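Local structure of aminopeptidase N (Francisella tularensis subsp. tularensis, 5DLL) at residues S222-A227 with T261-A266; G204-I209 with Y226-D231; L477-L482 with I514-Q519. The protein probably degrades intracellular peptides as a zinc-dependent M1-family aminopeptidase, releasing N-terminal amino acids, preferably alanine. All coordinates share one frame; numbering follows the deposited sequence.

Contact 1. Residues S222-A227 with T261-A266; sequences SLEIYA and TFMIVA
E224 and M263 run alongside each other in the same direction on two neighbouring parallel strands, with OE1 of E224 3.6 Å from CG of M263. Both chains leave the backbone with CG anti to their own carbonyl carbon (chi1 -52° for E224, -68° for M263). E224 then runs on extended, whereas M263 bends at its third torsion and its thioether turns off from strand 222-227. The carboxylate is held from its own strand. The hydroxyl of Y226 donates to OE1 over 2.9 Å, OE1 lying in the plane of the phenol ring while the hydroxyl meets the carboxylate from above its plane. OG of S222 adds a weak bond to OE2. The same tyrosine ring turns its edge to CG of M263, and its CB packs on CG2 of V265 at 4.2 Å. L223, I225, F262 and I264 line the other face of the sheet. CD2 of L223 reaches over to CB of F262 at 4.0 Å, and CG1 of I225 packs against CB of I264. Five backbone hydrogen bonds join the strands, among them N of I264 to O of E224 at 2.8 Å. The strands belong to a beta-alpha-beta unit whose crossover connection contains helix 236-253. F262 packs edge-to-face with Y257, its side chain about 13 Å from the zinc ion, near the zinc ligands without touching them. The chemistry thus differs by face: one is apolar, while the other carries a partly exposed carboxylate, whose charge the Y226 hydroxyl, and perhaps nearby K210, probably helps to stabilise.

Contact 2. Residues G204-I209 with Y226-D231; sequences GDLASI and YAFKQD
L206 sets CD2 over one face of the F228 ring, 4.0 Å from its centroid and 16° off the ring normal, a CH-pi contact displaced toward the rim. The other methyl of the leucine, CD1, rests on CB of Y226 at 4.1 Å, where the two side chains cross at about a right angle. A first torsion of -66° directs CG of L206 beside its backbone N, toward 226-228, where the two methyls find these partners. This buried leucine, which also touches V265, makes the close-packed part of the contact with Y226 and F228; S208 flanks it, CB lying obliquely beside the Y226 ring. The backbones meet as the open end of a beta hairpin. A207 and A227 form an antiparallel hydrogen-bonded pair, in which N of A227 donates to O of A207 over 3.0 Å, while the return bond from N of A207 to O of A227 is weak, its N-H...O angle only 115°. CB of A207 sits against that carbonyl oxygen of A227 and, farther along, meets CA of K229 at 4.1 Å. Past this pair the chains diverge and the contact thins toward solvent: the lysine's amino end turns off, and D205 contributes little beyond its carbonyl oxygen near CD1 of F228. F228, partly exposed, also touches P268. The cohesion is therefore mainly apolar, centred on one leucine, with one well-formed backbone bond between the segments; the I209-I225 backbone pairing continues the hairpin, and the charged groups of D205 and K229 make no bond across the contact.

Contact 3. Residues L477-L482 with I514-Q519; sequences LEQTTL and IELKEQ
Q479 places CG between its backbone N and carbonyl carbon (chi1 53°), which swings its amide toward 514-519, while L516 holds CG anti to its backbone N (chi1 178°) and extends toward 477-482. The two side chains consequently pass one another head to tail, CD2 of L516 lying 3.8 Å from CG of Q479. Beyond the leucine, NE2 of Q479 makes a weak bond to O of E518 at 3.3 Å; the nitrogen is held chiefly by the carbonyl oxygen of L493, with E518 a weak second acceptor. The same methyl of L516 also rests on CB of L477, 4.1 Å away. Q519 starts out away from the other segment, but a bend at its second torsion brings its amide end beside O of Q479, with both OE1 and NE2 close; the 2.9 Å between OE1 of Q519 and O of Q479 separates two acceptors and is no hydrogen bond. The amide also crosses E478, its plane inclined 67° to the carboxylate, with NE2 of Q519 3.5 Å from OE2 of E478. Backbone contacts are sparse: N of Q479 donates weakly to O of Q519 at 3.2 Å, and CA of E478 makes a CA-H...O contact with that same oxygen. The arrangement belongs to the Ig-like beta sandwich, where the chain passes between sheets. Strand 508-516, at the edge of one sheet and paired with 495-502, leads through K517-Q519 into strand 520-525, which pairs antiparallel with 472-480 in the second sheet; L477 and L516 both pack on Y523 of that strand, and L516 also touches I495 of strand 495-502.

Contacts 1 and 2 belong to one sheet of the catalytic region and share strand 220-227, with Y226 and A227 in both; strand 220-227 lies between 207-214 and 261-267, and V265 of contact 1 touches L206 of contact 2. Contact 1 is the buried member, whereas contact 2, at the sheet's outermost strand, is partly exposed and frays into loops. Contact 3 stands on the opposite side of the chain's centre, about 48 Å from contact 1 between centres. Also partly buried, it bridges two sheets through L516, with Q519 at the end of a neighbouring strand pairing. It relies on glutamine amides and leucines, where contact 1 rests on regular strand pairing with mostly aliphatic packing and contact 2 on a leucine against aromatic residues.

Contact 1. Residues S222-A227 with T261-A266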
ATOM      1  N   SER A 222      20.934 -19.085   0.345  1.00 50.70           N
ATOM      2  CA  SER A 222      20.967 -18.800   1.777  1.00 53.44           C
ATOM      3  C   SER A 222      20.023 -17.637   2.105  1.00 49.10           C
ATOM      4  O   SER A 222      20.116 -16.562   1.510  1.00 43.48           O
ATOM      5  CB  SER A 222      22.393 -18.484   2.233  1.00 56.22           C
ATOM      6  OG  SER A 222      22.470 -18.434   3.646  1.00 65.95           O
ATOM      7  N   LEU A 223      19.100 -17.876   3.034  1.00 49.63           N
ATOM      8  CA  LEU A 223      18.181 -16.845   3.516  1.00 50.32           C
ATOM      9  C   LEU A 223      18.644 -16.393   4.900  1.00 53.21           C
ATOM     10  O   LEU A 223      19.023 -17.222   5.733  1.00 46.62           O
ATOM     11  CB  LEU A 223      16.746 -17.379   3.572  1.00 43.65           C
ATOM     12  CG  LEU A 223      16.196 -18.024   2.292  1.00 44.52           C
ATOM     13  CD1 LEU A 223      14.724 -18.375   2.465  1.00 43.20           C
ATOM     14  CD2 LEU A 223      16.375 -17.125   1.078  1.00 44.42           C
ATOM     15  N   GLU A 224      18.629 -15.080   5.138  1.00 47.03           N
ATOM     16  CA  GLU A 224      19.192 -14.521   6.362  1.00 47.37           C
ATOM     17  C   GLU A 224      18.429 -13.285   6.827  1.00 48.56           C
ATOM     18  O   GLU A 224      18.570 -12.211   6.250  1.00 56.91           O
ATOM     19  CB  GLU A 224      20.668 -14.165   6.149  1.00 51.34           C
ATOM     20  CG  GLU A 224      21.521 -15.296   5.584  1.00 55.94           C
ATOM     21  CD  GLU A 224      23.001 -14.964   5.521  1.00 58.83           C
ATOM     22  OE1 GLU A 224      23.359 -13.763   5.535  1.00 61.85           O
ATOM     23  OE2 GLU A 224      23.808 -15.915   5.452  1.00 60.34           O
ATOM     24  N   ILE A 225      17.618 -13.445   7.869  1.00 48.58           N
ATOM     25  CA  ILE A 225      16.982 -12.306   8.529  1.00 47.93           C
ATOM     26  C   ILE A 225      17.857 -11.873   9.704  1.00 48.41           C
ATOM     27  O   ILE A 225      18.235 -12.702  10.533  1.00 49.12           O
ATOM     28  CB  ILE A 225      15.560 -12.644   9.026  1.00 46.74           C
ATOM     29  CG1 ILE A 225      14.644 -12.932   7.833  1.00 46.61           C
ATOM     30  CG2 ILE A 225      14.993 -11.498   9.857  1.00 50.08           C
ATOM     31  CD1 ILE A 225      13.240 -13.354   8.213  1.00 47.84           C
ATOM     32  N   TYR A 226      18.174 -10.579   9.757  1.00 44.27           N
ATOM     33  CA  TYR A 226      19.004 -10.000  10.812  1.00 46.17           C
ATOM     34  C   TYR A 226      18.216  -8.970  11.619  1.00 51.57           C
ATOM     35  O   TYR A 226      17.552  -8.097  11.055  1.00 44.35           O
ATOM     36  CB  TYR A 226      20.231  -9.318  10.208  1.00 47.74           C
ATOM     37  CG  TYR A 226      21.271 -10.268   9.661  1.00 49.53           C
ATOM     38  CD1 TYR A 226      22.241 -10.820  10.493  1.00 50.70           C
ATOM     39  CD2 TYR A 226      21.297 -10.604   8.311  1.00 49.57           C
ATOM     40  CE1 TYR A 226      23.202 -11.687   9.999  1.00 54.51           C
ATOM     41  CE2 TYR A 226      22.253 -11.473   7.806  1.00 53.33           C
ATOM     42  CZ  TYR A 226      23.203 -12.013   8.653  1.00 56.09           C
ATOM     43  OH  TYR A 226      24.158 -12.878   8.159  1.00 55.52           O
ATOM     44  N   ALA A 227      18.301  -9.073  12.942  1.00 54.99           N
ATOM     45  CA  ALA A 227      17.671  -8.110  13.845  1.00 51.85           C
ATOM     46  C   ALA A 227      18.304  -8.202  15.231  1.00 54.40           C
ATOM     47  O   ALA A 227      19.088  -9.108  15.503  1.00 60.13           O
ATOM     48  CB  ALA A 227      16.173  -8.360  13.931  1.00 47.27           C
ATOM     49  N   THR A 261      22.599 -15.739  -2.068  1.00 38.59           N
ATOM     50  CA  THR A 261      22.142 -15.339  -0.734  1.00 36.76           C
ATOM     51  C   THR A 261      21.137 -14.186  -0.804  1.00 31.47           C
ATOM     52  O   THR A 261      21.179 -13.371  -1.714  1.00 30.30           O
ATOM     53  CB  THR A 261      23.324 -14.999   0.215  1.00 36.44           C
ATOM     54  OG1 THR A 261      22.841 -14.318   1.381  1.00 37.52           O
ATOM     55  CG2 THR A 261      24.356 -14.139  -0.467  1.00 37.46           C
ATOM     56  N   PHE A 262      20.227 -14.152   0.161  1.00 30.50           N
ATOM     57  CA  PHE A 262      19.177 -13.142   0.224  1.00 31.84           C
ATOM     58  C   PHE A 262      18.997 -12.756   1.679  1.00 35.09           C
ATOM     59  O   PHE A 262      18.714 -13.611   2.522  1.00 39.31           O
ATOM     60  CB  PHE A 262      17.869 -13.700  -0.333  1.00 35.54           C
ATOM     61  CG  PHE A 262      16.696 -12.773  -0.186  1.00 32.17           C
ATOM     62  CD1 PHE A 262      16.447 -11.790  -1.132  1.00 31.73           C
ATOM     63  CD2 PHE A 262      15.830 -12.892   0.895  1.00 32.54           C
ATOM     64  CE1 PHE A 262      15.364 -10.930  -0.999  1.00 31.45           C
ATOM     65  CE2 PHE A 262      14.746 -12.039   1.034  1.00 33.15           C
ATOM     66  CZ  PHE A 262      14.511 -11.055   0.085  1.00 31.24           C
ATOM     67  N   MET A 263      19.157 -11.469   1.968  1.00 35.38           N
ATOM     68  CA  MET A 263      19.201 -10.985   3.338  1.00 34.79           C
ATOM     69  C   MET A 263      18.068 -10.015   3.616  1.00 35.41           C
ATOM     70  O   MET A 263      17.613  -9.303   2.722  1.00 36.49           O
ATOM     71  CB  MET A 263      20.539 -10.297   3.603  1.00 35.30           C
ATOM     72  CG  MET A 263      21.731 -11.240   3.591  1.00 34.75           C
ATOM     73  SD  MET A 263      23.299 -10.361   3.501  1.00 36.13           S
ATOM     74  CE  MET A 263      23.346  -9.896   1.770  1.00 35.08           C
ATOM     75  N   ILE A 264      17.607 -10.017   4.861  1.00 39.60           N
ATOM     76  CA  ILE A 264      16.679  -9.011   5.366  1.00 45.74           C
ATOM     77  C   ILE A 264      17.267  -8.453   6.652  1.00 44.86           C
ATOM     78  O   ILE A 264      17.870  -9.192   7.431  1.00 53.23           O
ATOM     79  CB  ILE A 264      15.279  -9.594   5.654  1.00 48.21           C
ATOM     80  CG1 ILE A 264      14.578  -9.965   4.345  1.00 48.06           C
ATOM     81  CG2 ILE A 264      14.429  -8.603   6.447  1.00 48.40           C
ATOM     82  CD1 ILE A 264      13.241 -10.653   4.535  1.00 41.31           C
ATOM     83  N   VAL A 265      17.104  -7.149   6.858  1.00 48.40           N
ATOM     84  CA  VAL A 265      17.542  -6.497   8.085  1.00 44.78           C
ATOM     85  C   VAL A 265      16.388  -5.674   8.649  1.00 45.46           C
ATOM     86  O   VAL A 265      15.843  -4.809   7.962  1.00 39.07           O
ATOM     87  CB  VAL A 265      18.773  -5.601   7.846  1.00 42.66           C
ATOM     88  CG1 VAL A 265      19.236  -4.969   9.154  1.00 40.64           C
ATOM     89  CG2 VAL A 265      19.898  -6.406   7.200  1.00 41.20           C
ATOM     90  N   ALA A 266      16.022  -5.963   9.896  1.00 50.91           N
ATOM     91  CA  ALA A 266      14.928  -5.280  10.580  1.00 58.42           C
ATOM     92  C   ALA A 266      15.455  -4.406  11.712  1.00 65.20           C
ATOM     93  O   ALA A 266      16.126  -4.897  12.627  1.00 75.21           O
ATOM     94  CB  ALA A 266      13.937  -6.294  11.122  1.00 68.19           C
TER

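Contact 2. Residues G204-I209 with Y226-D231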
ATOM      1  N   GLY A 204      26.661  -3.970  12.112  1.00 38.85           N
ATOM      2  CA  GLY A 204      26.226  -3.933  13.505  1.00 40.71           C
ATOM      3  C   GLY A 204      26.392  -5.237  14.250  1.00 41.73           C
ATOM      4  O   GLY A 204      26.889  -6.221  13.705  1.00 45.76           O
ATOM      5  N   ASP A 205      25.973  -5.224  15.511  1.00 45.95           N
ATOM      6  CA  ASP A 205      25.910  -6.424  16.341  1.00 52.23           C
ATOM      7  C   ASP A 205      24.466  -6.951  16.312  1.00 54.18           C
ATOM      8  O   ASP A 205      23.624  -6.562  17.130  1.00 59.61           O
ATOM      9  CB  ASP A 205      26.360  -6.075  17.767  1.00 56.60           C
ATOM     10  CG  ASP A 205      26.635  -7.297  18.626  1.00 58.71           C
ATOM     11  OD1 ASP A 205      26.319  -8.430  18.205  1.00 60.35           O
ATOM     12  OD2 ASP A 205      27.171  -7.113  19.742  1.00 54.78           O
ATOM     13  N   LEU A 206      24.183  -7.826  15.349  1.00 56.11           N
ATOM     14  CA  LEU A 206      22.820  -8.299  15.102  1.00 52.71           C
ATOM     15  C   LEU A 206      22.699  -9.812  15.195  1.00 50.45           C
ATOM     16  O   LEU A 206      23.548 -10.545  14.682  1.00 51.67           O
ATOM     17  CB  LEU A 206      22.350  -7.853  13.715  1.00 50.60           C
ATOM     18  CG  LEU A 206      22.177  -6.345  13.514  1.00 55.10           C
ATOM     19  CD1 LEU A 206      21.892  -6.036  12.053  1.00 55.10           C
ATOM     20  CD2 LEU A 206      21.072  -5.793  14.404  1.00 54.63           C
ATOM     21  N   ALA A 207      21.630 -10.265  15.850  1.00 49.98           N
ATOM     22  CA  ALA A 207      21.227 -11.668  15.824  1.00 50.86           C
ATOM     23  C   ALA A 207      20.655 -12.010  14.449  1.00 53.80           C
ATOM     24  O   ALA A 207      20.337 -11.119  13.655  1.00 55.28           O
ATOM     25  CB  ALA A 207      20.198 -11.946  16.908  1.00 49.69           C
ATOM     26  N   SER A 208      20.513 -13.303  14.174  1.00 59.57           N
ATOM     27  CA  SER A 208      20.068 -13.751  12.860  1.00 51.63           C
ATOM     28  C   SER A 208      19.255 -15.041  12.900  1.00 53.54           C
ATOM     29  O   SER A 208      19.437 -15.879  13.780  1.00 57.45           O
ATOM     30  CB  SER A 208      21.280 -13.949  11.945  1.00 47.67           C
ATOM     31  OG  SER A 208      22.139 -14.963  12.441  1.00 42.71           O
ATOM     32  N   ILE A 209      18.351 -15.169  11.932  1.00 58.31           N
ATOM     33  CA  ILE A 209      17.715 -16.437  11.586  1.00 54.90           C
ATOM     34  C   ILE A 209      18.216 -16.805  10.191  1.00 50.18           C
ATOM     35  O   ILE A 209      17.943 -16.098   9.224  1.00 47.01           O
ATOM     36  CB  ILE A 209      16.175 -16.318  11.533  1.00 55.91           C
ATOM     37  CG1 ILE A 209      15.608 -15.971  12.912  1.00 54.90           C
ATOM     38  CG2 ILE A 209      15.549 -17.607  11.007  1.00 55.69           C
ATOM     39  CD1 ILE A 209      14.182 -15.463  12.869  1.00 55.09           C
ATOM     40  N   TYR A 226      18.174 -10.579   9.757  1.00 44.27           N
ATOM     41  CA  TYR A 226      19.004 -10.000  10.812  1.00 46.17           C
ATOM     42  C   TYR A 226      18.216  -8.970  11.619  1.00 51.57           C
ATOM     43  O   TYR A 226      17.552  -8.097  11.055  1.00 44.35           O
ATOM     44  CB  TYR A 226      20.231  -9.318  10.208  1.00 47.74           C
ATOM     45  CG  TYR A 226      21.271 -10.268   9.661  1.00 49.53           C
ATOM     46  CD1 TYR A 226      22.241 -10.820  10.493  1.00 50.70           C
ATOM     47  CD2 TYR A 226      21.297 -10.604   8.311  1.00 49.57           C
ATOM     48  CE1 TYR A 226      23.202 -11.687   9.999  1.00 54.51           C
ATOM     49  CE2 TYR A 226      22.253 -11.473   7.806  1.00 53.33           C
ATOM     50  CZ  TYR A 226      23.203 -12.013   8.653  1.00 56.09           C
ATOM     51  OH  TYR A 226      24.158 -12.878   8.159  1.00 55.52           O
ATOM     52  N   ALA A 227      18.301  -9.073  12.942  1.00 54.99           N
ATOM     53  CA  ALA A 227      17.671  -8.110  13.845  1.00 51.85           C
ATOM     54  C   ALA A 227      18.304  -8.202  15.231  1.00 54.40           C
ATOM     55  O   ALA A 227      19.088  -9.108  15.503  1.00 60.13           O
ATOM     56  CB  ALA A 227      16.173  -8.360  13.931  1.00 47.27           C
ATOM     57  N   PHE A 228      17.966  -7.260  16.104  1.00 59.77           N
ATOM     58  CA  PHE A 228      18.501  -7.257  17.464  1.00 63.93           C
ATOM     59  C   PHE A 228      18.027  -8.490  18.231  1.00 63.21           C
ATOM     60  O   PHE A 228      16.999  -9.079  17.898  1.00 58.69           O
ATOM     61  CB  PHE A 228      18.077  -5.989  18.216  1.00 74.90           C
ATOM     62  CG  PHE A 228      18.769  -4.737  17.747  1.00 75.27           C
ATOM     63  CD1 PHE A 228      20.124  -4.544  17.988  1.00 80.97           C
ATOM     64  CD2 PHE A 228      18.060  -3.737  17.087  1.00 78.54           C
ATOM     65  CE1 PHE A 228      20.761  -3.390  17.568  1.00 87.38           C
ATOM     66  CE2 PHE A 228      18.694  -2.581  16.666  1.00 77.69           C
ATOM     67  CZ  PHE A 228      20.046  -2.406  16.905  1.00 82.37           C
ATOM     68  N   LYS A 229      18.785  -8.865  19.257  1.00 64.20           N
ATOM     69  CA  LYS A 229      18.472 -10.020  20.100  1.00 71.55           C
ATOM     70  C   LYS A 229      17.004 -10.054  20.548  1.00 64.42           C
ATOM     71  O   LYS A 229      16.369 -11.107  20.523  1.00 63.60           O
ATOM     72  CB  LYS A 229      19.405 -10.024  21.325  1.00 93.21           C
ATOM     73  CG  LYS A 229      19.136 -11.103  22.370  1.00107.90           C
ATOM     74  CD  LYS A 229      19.214 -12.506  21.792  1.00107.05           C
ATOM     75  CE  LYS A 229      19.090 -13.553  22.888  1.00111.97           C
ATOM     76  NZ  LYS A 229      19.012 -14.933  22.334  1.00111.19           N
ATOM     77  N   GLN A 230      16.474  -8.900  20.944  1.00 64.33           N
ATOM     78  CA  GLN A 230      15.119  -8.815  21.509  1.00 69.67           C
ATOM     79  C   GLN A 230      13.992  -8.874  20.461  1.00 72.42           C
ATOM     80  O   GLN A 230      12.856  -9.236  20.787  1.00 67.80           O
ATOM     81  CB  GLN A 230      14.970  -7.562  22.390  1.00 69.97           C
ATOM     82  CG  GLN A 230      15.236  -6.227  21.697  1.00 76.09           C
ATOM     83  CD  GLN A 230      16.691  -5.780  21.752  1.00 80.06           C
ATOM     84  OE1 GLN A 230      17.609  -6.597  21.879  1.00 72.91           O
ATOM     85  NE2 GLN A 230      16.907  -4.475  21.640  1.00 76.89           N
ATOM     86  N   ASP A 231      14.309  -8.523  19.214  1.00 74.89           N
ATOM     87  CA  ASP A 231      13.331  -8.526  18.116  1.00 71.44           C
ATOM     88  C   ASP A 231      13.291  -9.835  17.303  1.00 64.72           C
ATOM     89  O   ASP A 231      12.277 -10.144  16.670  1.00 53.69           O
ATOM     90  CB  ASP A 231      13.617  -7.358  17.156  1.00 81.98           C
ATOM     91  CG  ASP A 231      13.434  -5.987  17.806  1.00 81.23           C
ATOM     92  OD1 ASP A 231      12.607  -5.861  18.734  1.00 72.36           O
ATOM     93  OD2 ASP A 231      14.111  -5.028  17.372  1.00 80.53           O
TER

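Contact 3. Residues L477-L482 with I514-Q519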
ATOM      1  N   LEU A 477     -22.650   2.059 -24.576  1.00 81.19           N
ATOM      2  CA  LEU A 477     -21.840   2.638 -23.507  1.00 83.72           C
ATOM      3  C   LEU A 477     -21.257   3.965 -23.968  1.00 82.83           C
ATOM      4  O   LEU A 477     -20.958   4.131 -25.150  1.00 83.19           O
ATOM      5  CB  LEU A 477     -20.707   1.683 -23.124  1.00 80.72           C
ATOM      6  CG  LEU A 477     -21.121   0.317 -22.564  1.00 78.26           C
ATOM      7  CD1 LEU A 477     -19.910  -0.596 -22.433  1.00 74.03           C
ATOM      8  CD2 LEU A 477     -21.831   0.462 -21.224  1.00 77.08           C
ATOM      9  N   GLU A 478     -21.098   4.901 -23.032  1.00 86.15           N
ATOM     10  CA  GLU A 478     -20.552   6.226 -23.335  1.00 92.26           C
ATOM     11  C   GLU A 478     -19.607   6.711 -22.239  1.00 85.73           C
ATOM     12  O   GLU A 478     -20.042   7.081 -21.144  1.00 79.76           O
ATOM     13  CB  GLU A 478     -21.677   7.244 -23.533  1.00 99.61           C
ATOM     14  CG  GLU A 478     -21.184   8.666 -23.776  1.00106.30           C
ATOM     15  CD  GLU A 478     -22.268   9.580 -24.308  1.00113.89           C
ATOM     16  OE1 GLU A 478     -23.457   9.331 -24.014  1.00108.09           O
ATOM     17  OE2 GLU A 478     -21.928  10.550 -25.018  1.00110.79           O
ATOM     18  N   GLN A 479     -18.315   6.727 -22.554  1.00 80.17           N
ATOM     19  CA  GLN A 479     -17.299   7.197 -21.617  1.00 76.97           C
ATOM     20  C   GLN A 479     -17.074   8.701 -21.759  1.00 76.23           C
ATOM     21  O   GLN A 479     -16.815   9.205 -22.853  1.00 73.82           O
ATOM     22  CB  GLN A 479     -15.980   6.442 -21.797  1.00 71.10           C
ATOM     23  CG  GLN A 479     -15.427   6.432 -23.214  1.00 70.85           C
ATOM     24  CD  GLN A 479     -13.919   6.372 -23.241  1.00 68.07           C
ATOM     25  OE1 GLN A 479     -13.246   7.136 -22.549  1.00 68.25           O
ATOM     26  NE2 GLN A 479     -13.377   5.465 -24.044  1.00 68.07           N
ATOM     27  N   THR A 480     -17.187   9.405 -20.639  1.00 76.71           N
ATOM     28  CA  THR A 480     -16.973  10.846 -20.589  1.00 78.38           C
ATOM     29  C   THR A 480     -16.172  11.166 -19.326  1.00 78.29           C
ATOM     30  O   THR A 480     -16.502  10.701 -18.233  1.00 77.83           O
ATOM     31  CB  THR A 480     -18.312  11.636 -20.635  1.00 79.35           C
ATOM     32  OG1 THR A 480     -18.069  13.025 -20.387  1.00 75.06           O
ATOM     33  CG2 THR A 480     -19.332  11.110 -19.610  1.00 80.89           C
ATOM     34  N   THR A 481     -15.105  11.941 -19.490  1.00 79.06           N
ATOM     35  CA  THR A 481     -14.229  12.300 -18.377  1.00 78.75           C
ATOM     36  C   THR A 481     -14.032  13.822 -18.366  1.00 82.91           C
ATOM     37  O   THR A 481     -13.593  14.414 -19.354  1.00 90.68           O
ATOM     38  CB  THR A 481     -12.889  11.526 -18.438  1.00 80.33           C
ATOM     39  OG1 THR A 481     -11.949  12.088 -17.511  1.00 81.29           O
ATOM     40  CG2 THR A 481     -12.297  11.535 -19.842  1.00 85.01           C
ATOM     41  N   LEU A 482     -14.382  14.445 -17.244  1.00 79.87           N
ATOM     42  CA  LEU A 482     -14.459  15.902 -17.147  1.00 80.47           C
ATOM     43  C   LEU A 482     -13.078  16.558 -17.032  1.00 77.59           C
ATOM     44  O   LEU A 482     -12.107  15.897 -16.665  1.00 72.66           O
ATOM     45  CB  LEU A 482     -15.313  16.294 -15.934  1.00 80.55           C
ATOM     46  CG  LEU A 482     -16.761  15.799 -15.927  1.00 81.90           C
ATOM     47  CD1 LEU A 482     -17.411  16.128 -14.591  1.00 82.67           C
ATOM     48  CD2 LEU A 482     -17.551  16.399 -17.082  1.00 83.97           C
ATOM     49  N   ILE A 514     -15.397  -7.378 -23.380  1.00 68.15           N
ATOM     50  CA  ILE A 514     -15.564  -6.482 -24.529  1.00 70.35           C
ATOM     51  C   ILE A 514     -14.808  -5.175 -24.283  1.00 69.91           C
ATOM     52  O   ILE A 514     -14.451  -4.857 -23.145  1.00 65.85           O
ATOM     53  CB  ILE A 514     -17.050  -6.210 -24.871  1.00 71.37           C
ATOM     54  CG1 ILE A 514     -17.790  -5.551 -23.702  1.00 70.57           C
ATOM     55  CG2 ILE A 514     -17.743  -7.502 -25.274  1.00 72.05           C
ATOM     56  CD1 ILE A 514     -19.144  -4.994 -24.083  1.00 72.79           C
ATOM     57  N   GLU A 515     -14.569  -4.426 -25.356  1.00 70.88           N
ATOM     58  CA  GLU A 515     -13.699  -3.256 -25.305  1.00 68.46           C
ATOM     59  C   GLU A 515     -14.419  -1.996 -25.757  1.00 66.50           C
ATOM     60  O   GLU A 515     -15.215  -2.034 -26.693  1.00 68.33           O
ATOM     61  CB  GLU A 515     -12.464  -3.498 -26.172  1.00 69.00           C
ATOM     62  CG  GLU A 515     -11.515  -4.522 -25.569  1.00 67.51           C
ATOM     63  CD  GLU A 515     -10.670  -5.240 -26.602  1.00 68.64           C
ATOM     64  OE1 GLU A 515     -10.307  -4.625 -27.627  1.00 69.31           O
ATOM     65  OE2 GLU A 515     -10.360  -6.427 -26.380  1.00 70.54           O
ATOM     66  N   LEU A 516     -14.131  -0.889 -25.077  1.00 65.03           N
ATOM     67  CA  LEU A 516     -14.653   0.422 -25.448  1.00 66.95           C
ATOM     68  C   LEU A 516     -13.489   1.347 -25.805  1.00 69.24           C
ATOM     69  O   LEU A 516     -12.850   1.922 -24.924  1.00 67.82           O
ATOM     70  CB  LEU A 516     -15.480   1.007 -24.303  1.00 63.99           C
ATOM     71  CG  LEU A 516     -16.063   2.406 -24.506  1.00 64.82           C
ATOM     72  CD1 LEU A 516     -17.028   2.432 -25.681  1.00 65.93           C
ATOM     73  CD2 LEU A 516     -16.751   2.867 -23.231  1.00 64.46           C
ATOM     74  N   LYS A 517     -13.230   1.476 -27.106  1.00 72.99           N
ATOM     75  CA  LYS A 517     -12.116   2.272 -27.622  1.00 75.36           C
ATOM     76  C   LYS A 517     -12.605   3.576 -28.244  1.00 78.23           C
ATOM     77  O   LYS A 517     -11.916   4.163 -29.078  1.00 82.37           O
ATOM     78  CB  LYS A 517     -11.362   1.477 -28.693  1.00 76.01           C
ATOM     79  CG  LYS A 517     -10.962   0.072 -28.288  1.00 75.77           C
ATOM     80  CD  LYS A 517     -10.207  -0.601 -29.417  1.00 81.01           C
ATOM     81  CE  LYS A 517     -10.023  -2.082 -29.155  1.00 83.45           C
ATOM     82  NZ  LYS A 517      -9.141  -2.728 -30.164  1.00 85.54           N
ATOM     83  N   GLU A 518     -13.781   4.036 -27.829  1.00 79.61           N
ATOM     84  CA  GLU A 518     -14.482   5.102 -28.535  1.00 85.23           C
ATOM     85  C   GLU A 518     -15.318   5.915 -27.550  1.00 87.26           C
ATOM     86  O   GLU A 518     -15.616   5.446 -26.450  1.00 87.05           O
ATOM     87  CB  GLU A 518     -15.369   4.476 -29.619  1.00 89.15           C
ATOM     88  CG  GLU A 518     -15.810   5.414 -30.732  1.00 93.57           C
ATOM     89  CD  GLU A 518     -16.559   4.691 -31.842  1.00 98.64           C
ATOM     90  OE1 GLU A 518     -16.137   3.579 -32.231  1.00 98.57           O
ATOM     91  OE2 GLU A 518     -17.571   5.233 -32.335  1.00 96.86           O
ATOM     92  N   GLN A 519     -15.679   7.135 -27.943  1.00 64.98           N
ATOM     93  CA  GLN A 519     -16.546   7.997 -27.127  1.00 77.49           C
ATOM     94  C   GLN A 519     -17.902   7.326 -26.859  1.00 81.35           C
ATOM     95  O   GLN A 519     -18.416   7.367 -25.735  1.00 65.77           O
ATOM     96  CB  GLN A 519     -16.740   9.358 -27.819  1.00 87.48           C
ATOM     97  CG  GLN A 519     -17.736  10.305 -27.153  1.00 93.17           C
ATOM     98  CD  GLN A 519     -17.395  10.613 -25.707  1.00105.86           C
ATOM     99  OE1 GLN A 519     -16.223  10.667 -25.329  1.00124.30           O
ATOM    100  NE2 GLN A 519     -18.422  10.823 -24.890  1.00107.55           N
TER